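Local coordinates for peptidase, M20/M25/M40 family (Staphylococcus aureus, PDB 4EWT), which probably hydrolyses N-acyl amino acids or related amides as a manganese-binding M20-family amidohydrolase, at residues A[74-79]-A[133-138]; A[143-148]-A[335-340]. All coordinates share one frame; numbering follows the deposited sequence.

From the N terminus, the chain enters contact 1 on strand 72-78, makes an excursion of 53 residues that includes helix 105-120, and returns alongside itself on strand 129-135, so that 74-79 and 133-138 close a loop within the large mixed sheet. Contact 2 opens soon afterwards on helix 144-150. It closes only after 186 residues, which include the whole of the separate antiparallel sheet, when helix 335-341 comes back to the mixed sheet. The two closures follow in series and neither nest nor cross. They nevertheless meet in space: Tyr-338 reaches Gln-135, which Ala-145 and Met-148 of helix 144-150 also touch, so both helices lie on the sheet face that bears Ile-133 and Gln-135.

Contact 1: A[74-79]-A[133-138]; sequences AIRADF and IHQPAE
Ile-133, Gln-135 and Phe-79 have the largest shares of the surface buried between the two parallel strands of a beta-alpha-beta crossover, whose connection includes helix 105-120, in the metal-binding domain of the M20 peptidase family. The strand axes run 22° apart. The amide of Ile-133 gives to Ile-75 O (2.8 Å) and its carbonyl takes the amide of Ala-77; the exchange repeats when Gln-135 N gives to Ala-77 O and Gln-135 O accepts from Phe-79 N. Ile-133 spreads its two branches along the opposite strand: CD1 meets CB of Ala-74 at 3.8 Å, while CG2 packs against CG of Arg-76. On the same face, Gln-135 sends its chain out with CG anti to the backbone nitrogen (chi1 -170°), which brings the amide beside the guanidinium of Arg-76. NE and NH2 of Arg-76 both grip the single atom OE1 of Gln-135, at 3.1 and 3.0 Å. OE1 lies in the guanidinium plane, but the two donors come from one face of the amide. NE2 of Gln-135 gives to Pro-136 O. Asp-334 takes a further bond from this NE2 and, with Glu-333, a salt bridge from Arg-76 NH2, while OE1 has an unusually short, only probable bond to the Tyr-338 hydroxyl. Beyond the strand ends, the Phe-79 ring lies alongside Pro-136, with CZ 3.6 Å from Pro-136 CB; the proline CA sits over one ring face, and His-134 O approaches the ring edge. Next to Glu-139, a manganese ligand, Glu-138 brings its CG to 3.2 Å from OD2 of Asp-78. Asp-78 OD1 bonds His-108, while its CG lies above one face of the Arg-76 guanidinium, OD2 standing 3.4 Å from NH1 as a pairing of charges alone.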
loop_
_atom_site.group_PDB
_atom_site.type_symbol
_atom_site.label_atom_id
_atom_site.label_comp_id
_atom_site.label_asym_id
_atom_site.label_seq_id
_atom_site.Cartn_x
_atom_site.Cartn_y
_atom_site.Cartn_z
ATOM N N ALA A 74 -15.955 31.426 37.037
ATOM C CA ALA A 74 -15.583 30.107 37.509
ATOM C C ALA A 74 -14.099 29.884 37.278
ATOM O O ALA A 74 -13.558 30.243 36.228
ATOM C CB ALA A 74 -16.406 29.032 36.836
ATOM N N ILE A 75 -13.441 29.311 38.278
ATOM C CA ILE A 75 -12.036 28.930 38.159
ATOM C C ILE A 75 -11.910 27.434 38.454
ATOM O O ILE A 75 -12.507 26.929 39.397
ATOM C CB ILE A 75 -11.117 29.809 39.051
ATOM C CG1 ILE A 75 -11.560 29.769 40.515
ATOM C CG2 ILE A 75 -11.134 31.261 38.539
ATOM C CD1 ILE A 75 -10.659 30.549 41.449
ATOM N N ARG A 76 -11.160 26.726 37.621
ATOM C CA ARG A 76 -11.234 25.270 37.601
ATOM C C ARG A 76 -9.899 24.596 37.938
ATOM O O ARG A 76 -8.852 24.983 37.422
ATOM C CB ARG A 76 -11.767 24.816 36.236
ATOM C CG ARG A 76 -11.930 23.326 36.058
ATOM C CD ARG A 76 -10.650 22.672 35.559
ATOM N NE ARG A 76 -10.975 21.434 34.870
ATOM C CZ ARG A 76 -10.183 20.811 34.002
ATOM N NH1 ARG A 76 -8.971 21.285 33.703
ATOM N NH2 ARG A 76 -10.625 19.707 33.430
ATOM N N ALA A 77 -9.961 23.603 38.827
ATOM C CA ALA A 77 -8.825 22.721 39.125
ATOM C C ALA A 77 -9.295 21.275 39.161
ATOM O O ALA A 77 -10.273 20.957 39.831
ATOM C CB ALA A 77 -8.180 23.092 40.466
ATOM N N ASP A 78 -8.594 20.401 38.445
ATOM C CA ASP A 78 -8.902 18.963 38.461
ATOM C C ASP A 78 -8.052 18.222 39.495
ATOM O O ASP A 78 -6.996 18.724 39.911
ATOM C CB ASP A 78 -8.793 18.328 37.059
ATOM C CG ASP A 78 -7.604 18.848 36.251
ATOM O OD1 ASP A 78 -6.762 19.616 36.775
ATOM O OD2 ASP A 78 -7.508 18.475 35.069
ATOM N N PHE A 79 -8.529 17.058 39.939
ATOM C CA PHE A 79 -7.849 16.346 41.028
ATOM C C PHE A 79 -7.671 14.827 40.907
ATOM O O PHE A 79 -7.186 14.191 41.852
ATOM C CB PHE A 79 -8.439 16.714 42.397
ATOM C CG PHE A 79 -9.882 16.320 42.593
ATOM C CD1 PHE A 79 -10.218 15.048 43.061
ATOM C CD2 PHE A 79 -10.903 17.244 42.382
ATOM C CE1 PHE A 79 -11.550 14.697 43.287
ATOM C CE2 PHE A 79 -12.242 16.903 42.609
ATOM C CZ PHE A 79 -12.566 15.627 43.061
ATOM N N ILE A 133 -14.250 25.386 40.910
ATOM C CA ILE A 133 -14.621 24.054 40.462
ATOM C C ILE A 133 -13.475 23.084 40.738
ATOM O O ILE A 133 -12.415 23.174 40.118
ATOM C CB ILE A 133 -14.967 24.048 38.940
ATOM C CG1 ILE A 133 -16.173 24.947 38.652
ATOM C CG2 ILE A 133 -15.233 22.625 38.432
ATOM C CD1 ILE A 133 -16.410 25.212 37.164
ATOM N N HIS A 134 -13.688 22.170 41.680
ATOM C CA HIS A 134 -12.752 21.079 41.913
ATOM C C HIS A 134 -13.287 19.841 41.194
ATOM O O HIS A 134 -14.286 19.250 41.616
ATOM C CB HIS A 134 -12.567 20.824 43.419
ATOM C CG HIS A 134 -11.746 21.866 44.114
ATOM N ND1 HIS A 134 -12.297 22.807 44.958
ATOM C CD2 HIS A 134 -10.414 22.110 44.097
ATOM C CE1 HIS A 134 -11.338 23.580 45.438
ATOM N NE2 HIS A 134 -10.187 23.184 44.924
ATOM N N GLN A 135 -12.624 19.470 40.098
ATOM C CA GLN A 135 -13.140 18.469 39.163
ATOM C C GLN A 135 -12.420 17.124 39.250
ATOM O O GLN A 135 -11.194 17.071 39.181
ATOM C CB GLN A 135 -13.061 19.005 37.727
ATOM C CG GLN A 135 -13.791 18.161 36.683
ATOM C CD GLN A 135 -13.234 18.358 35.292
ATOM O OE1 GLN A 135 -13.321 19.445 34.715
ATOM N NE2 GLN A 135 -12.647 17.303 34.741
ATOM N N PRO A 136 -13.186 16.030 39.403
ATOM C CA PRO A 136 -12.631 14.687 39.294
ATOM C C PRO A 136 -12.628 14.213 37.839
ATOM O O PRO A 136 -13.123 14.919 36.953
ATOM C CB PRO A 136 -13.631 13.847 40.088
ATOM C CG PRO A 136 -14.927 14.509 39.847
ATOM C CD PRO A 136 -14.605 15.991 39.802
ATOM N N ALA A 137 -12.060 13.033 37.609
ATOM C CA ALA A 137 -12.313 12.255 36.390
ATOM C C ALA A 137 -11.950 12.941 35.066
ATOM O O ALA A 137 -12.531 12.630 34.033
ATOM C CB ALA A 137 -13.781 11.792 36.370
ATOM N N GLU A 138 -10.985 13.856 35.095
ATOM C CA GLU A 138 -10.544 14.548 33.879
ATOM C C GLU A 138 -9.902 13.584 32.872
ATOM O O GLU A 138 -10.083 13.728 31.668
ATOM C CB GLU A 138 -9.577 15.693 34.235
ATOM C CG GLU A 138 -9.173 16.605 33.065
ATOM C CD GLU A 138 -8.101 16.011 32.150
ATOM O OE1 GLU A 138 -7.215 15.273 32.650
ATOM O OE2 GLU A 138 -8.146 16.288 30.925
#

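Contact 2: A[143-148]-A[335-340]; sequences GGAKTM and FAYYAK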
loop_
_atom_site.group_PDB
_atom_site.type_symbol
_atom_site.label_atom_id
_atom_site.label_comp_id
_atom_site.label_asym_id
_atom_site.label_seq_id
_atom_site.Cartn_x
_atom_site.Cartn_y
_atom_site.Cartn_z
ATOM N N GLY A 143 -15.280 11.444 31.414
ATOM C CA GLY A 143 -14.689 12.589 32.100
ATOM C C GLY A 143 -15.569 13.167 33.190
ATOM O O GLY A 143 -16.695 12.714 33.402
ATOM N N GLY A 144 -15.050 14.177 33.880
ATOM C CA GLY A 144 -15.767 14.823 34.978
ATOM C C GLY A 144 -16.510 16.086 34.585
ATOM O O GLY A 144 -17.604 16.351 35.103
ATOM N N ALA A 145 -15.919 16.862 33.672
ATOM C CA ALA A 145 -16.472 18.154 33.266
ATOM C C ALA A 145 -17.902 18.002 32.784
ATOM O O ALA A 145 -18.782 18.779 33.164
ATOM C CB ALA A 145 -15.612 18.793 32.193
ATOM N N LYS A 146 -18.109 16.979 31.957
ATOM C CA LYS A 146 -19.409 16.620 31.415
ATOM C C LYS A 146 -20.420 16.391 32.538
ATOM O O LYS A 146 -21.448 17.060 32.584
ATOM C CB LYS A 146 -19.265 15.364 30.536
ATOM C CG LYS A 146 -20.392 15.119 29.560
ATOM C CD LYS A 146 -20.024 13.985 28.595
ATOM C CE LYS A 146 -21.186 13.603 27.693
ATOM N NZ LYS A 146 -21.485 14.665 26.689
ATOM N N THR A 147 -20.110 15.464 33.442
ATOM C CA THR A 147 -20.993 15.135 34.569
ATOM C C THR A 147 -21.288 16.342 35.461
ATOM O O THR A 147 -22.393 16.472 35.986
ATOM C CB THR A 147 -20.407 13.996 35.392
ATOM N N MET A 148 -20.301 17.224 35.619
ATOM C CA MET A 148 -20.470 18.444 36.407
ATOM C C MET A 148 -21.357 19.476 35.740
ATOM O O MET A 148 -22.104 20.182 36.426
ATOM C CB MET A 148 -19.125 19.073 36.740
ATOM C CG MET A 148 -18.354 18.291 37.751
ATOM S SD MET A 148 -17.104 19.292 38.538
ATOM C CE MET A 148 -16.335 18.016 39.475
ATOM N N PHE A 335 -11.440 20.138 30.015
ATOM C CA PHE A 335 -11.776 21.556 30.158
ATOM C C PHE A 335 -12.503 22.050 28.908
ATOM O O PHE A 335 -13.280 23.006 28.970
ATOM C CB PHE A 335 -10.519 22.401 30.390
ATOM C CG PHE A 335 -10.804 23.848 30.688
ATOM C CD1 PHE A 335 -10.984 24.275 32.001
ATOM C CD2 PHE A 335 -10.879 24.790 29.655
ATOM C CE1 PHE A 335 -11.250 25.601 32.293
ATOM C CE2 PHE A 335 -11.141 26.121 29.930
ATOM C CZ PHE A 335 -11.332 26.535 31.262
ATOM N N ALA A 336 -12.244 21.387 27.780
ATOM C CA ALA A 336 -12.854 21.758 26.502
ATOM C C ALA A 336 -14.376 21.759 26.548
ATOM O O ALA A 336 -15.015 22.497 25.801
ATOM C CB ALA A 336 -12.362 20.849 25.406
ATOM N N TYR A 337 -14.945 20.916 27.406
ATOM C CA TYR A 337 -16.386 20.900 27.656
ATOM C C TYR A 337 -16.898 22.194 28.284
ATOM O O TYR A 337 -17.946 22.686 27.877
ATOM C CB TYR A 337 -16.790 19.704 28.522
ATOM C CG TYR A 337 -16.842 18.386 27.771
ATOM C CD1 TYR A 337 -17.739 18.190 26.723
ATOM C CD2 TYR A 337 -16.009 17.329 28.132
ATOM C CE1 TYR A 337 -17.788 16.974 26.038
ATOM C CE2 TYR A 337 -16.052 16.120 27.471
ATOM C CZ TYR A 337 -16.938 15.949 26.423
ATOM O OH TYR A 337 -16.969 14.745 25.773
ATOM N N TYR A 338 -16.172 22.746 29.262
ATOM C CA TYR A 338 -16.503 24.075 29.800
ATOM C C TYR A 338 -16.403 25.112 28.697
ATOM O O TYR A 338 -17.284 25.959 28.541
ATOM C CB TYR A 338 -15.551 24.505 30.930
ATOM C CG TYR A 338 -15.447 23.532 32.060
ATOM C CD1 TYR A 338 -16.516 23.335 32.931
ATOM C CD2 TYR A 338 -14.279 22.815 32.273
ATOM C CE1 TYR A 338 -16.434 22.441 33.958
ATOM C CE2 TYR A 338 -14.184 21.915 33.309
ATOM C CZ TYR A 338 -15.272 21.735 34.151
ATOM O OH TYR A 338 -15.203 20.842 35.193
ATOM N N ALA A 339 -15.312 25.024 27.934
ATOM C CA ALA A 339 -14.982 26.012 26.922
ATOM C C ALA A 339 -16.008 26.056 25.786
ATOM O O ALA A 339 -16.015 26.990 24.993
ATOM C CB ALA A 339 -13.583 25.766 26.392
ATOM N N LYS A 340 -16.879 25.051 25.736
ATOM C CA LYS A 340 -17.914 24.953 24.712
ATOM C C LYS A 340 -19.291 25.404 25.235
ATOM O O LYS A 340 -20.187 25.712 24.444
ATOM C CB LYS A 340 -17.970 23.521 24.168
ATOM C CG LYS A 340 -18.548 23.387 22.769
ATOM C CD LYS A 340 -18.284 21.997 22.173
ATOM C CE LYS A 340 -18.766 20.871 23.101
ATOM N NZ LYS A 340 -20.252 20.762 23.154
#
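The methyl group of Ala-145 is met by two tyrosines. Its CB lies over one face of the Tyr-338 ring, 3.6 Å from CZ, and approaches CB of Tyr-337 at 4.0 Å. Such small residues let helices come close, and here the short axes of 144-148 and the weakly bonded helix 335-340 pass 8.4 Å apart, their directions 42° from each other. Tyr-337, with CG anti to its carbonyl carbon (chi1 -77°), turns its ring to the outer side of the contact, where CB of Lys-146 lies loosely over one face. The extended lysine chain continues past the phenol, CD coming to 4.2 Å from the Tyr-337 OH. On the buried side, the Tyr-338 hydroxyl, whose polar partner is Gln-135, stands 3.5 Å from CA of Ala-145 and lies near SD of Met-148. No hydrogen bond joins the two segments; the contact is made by apolar carbon and ring faces. What positions them lies in the next shell. Asp-334, next to Phe-335 in the chain, accepts from the amide of Ala-145 and so links the two segments from outside. Both helices rest against the mixed sheet: Met-148 and Tyr-338 touch Ile-133 on strand 129-135, and Tyr-338 and Phe-335 reach Arg-76 on strand 72-78. Phe-335, Ala-336 and Ala-339 also meet Leu-300 of strand 300-302, in the separate antiparallel sheet.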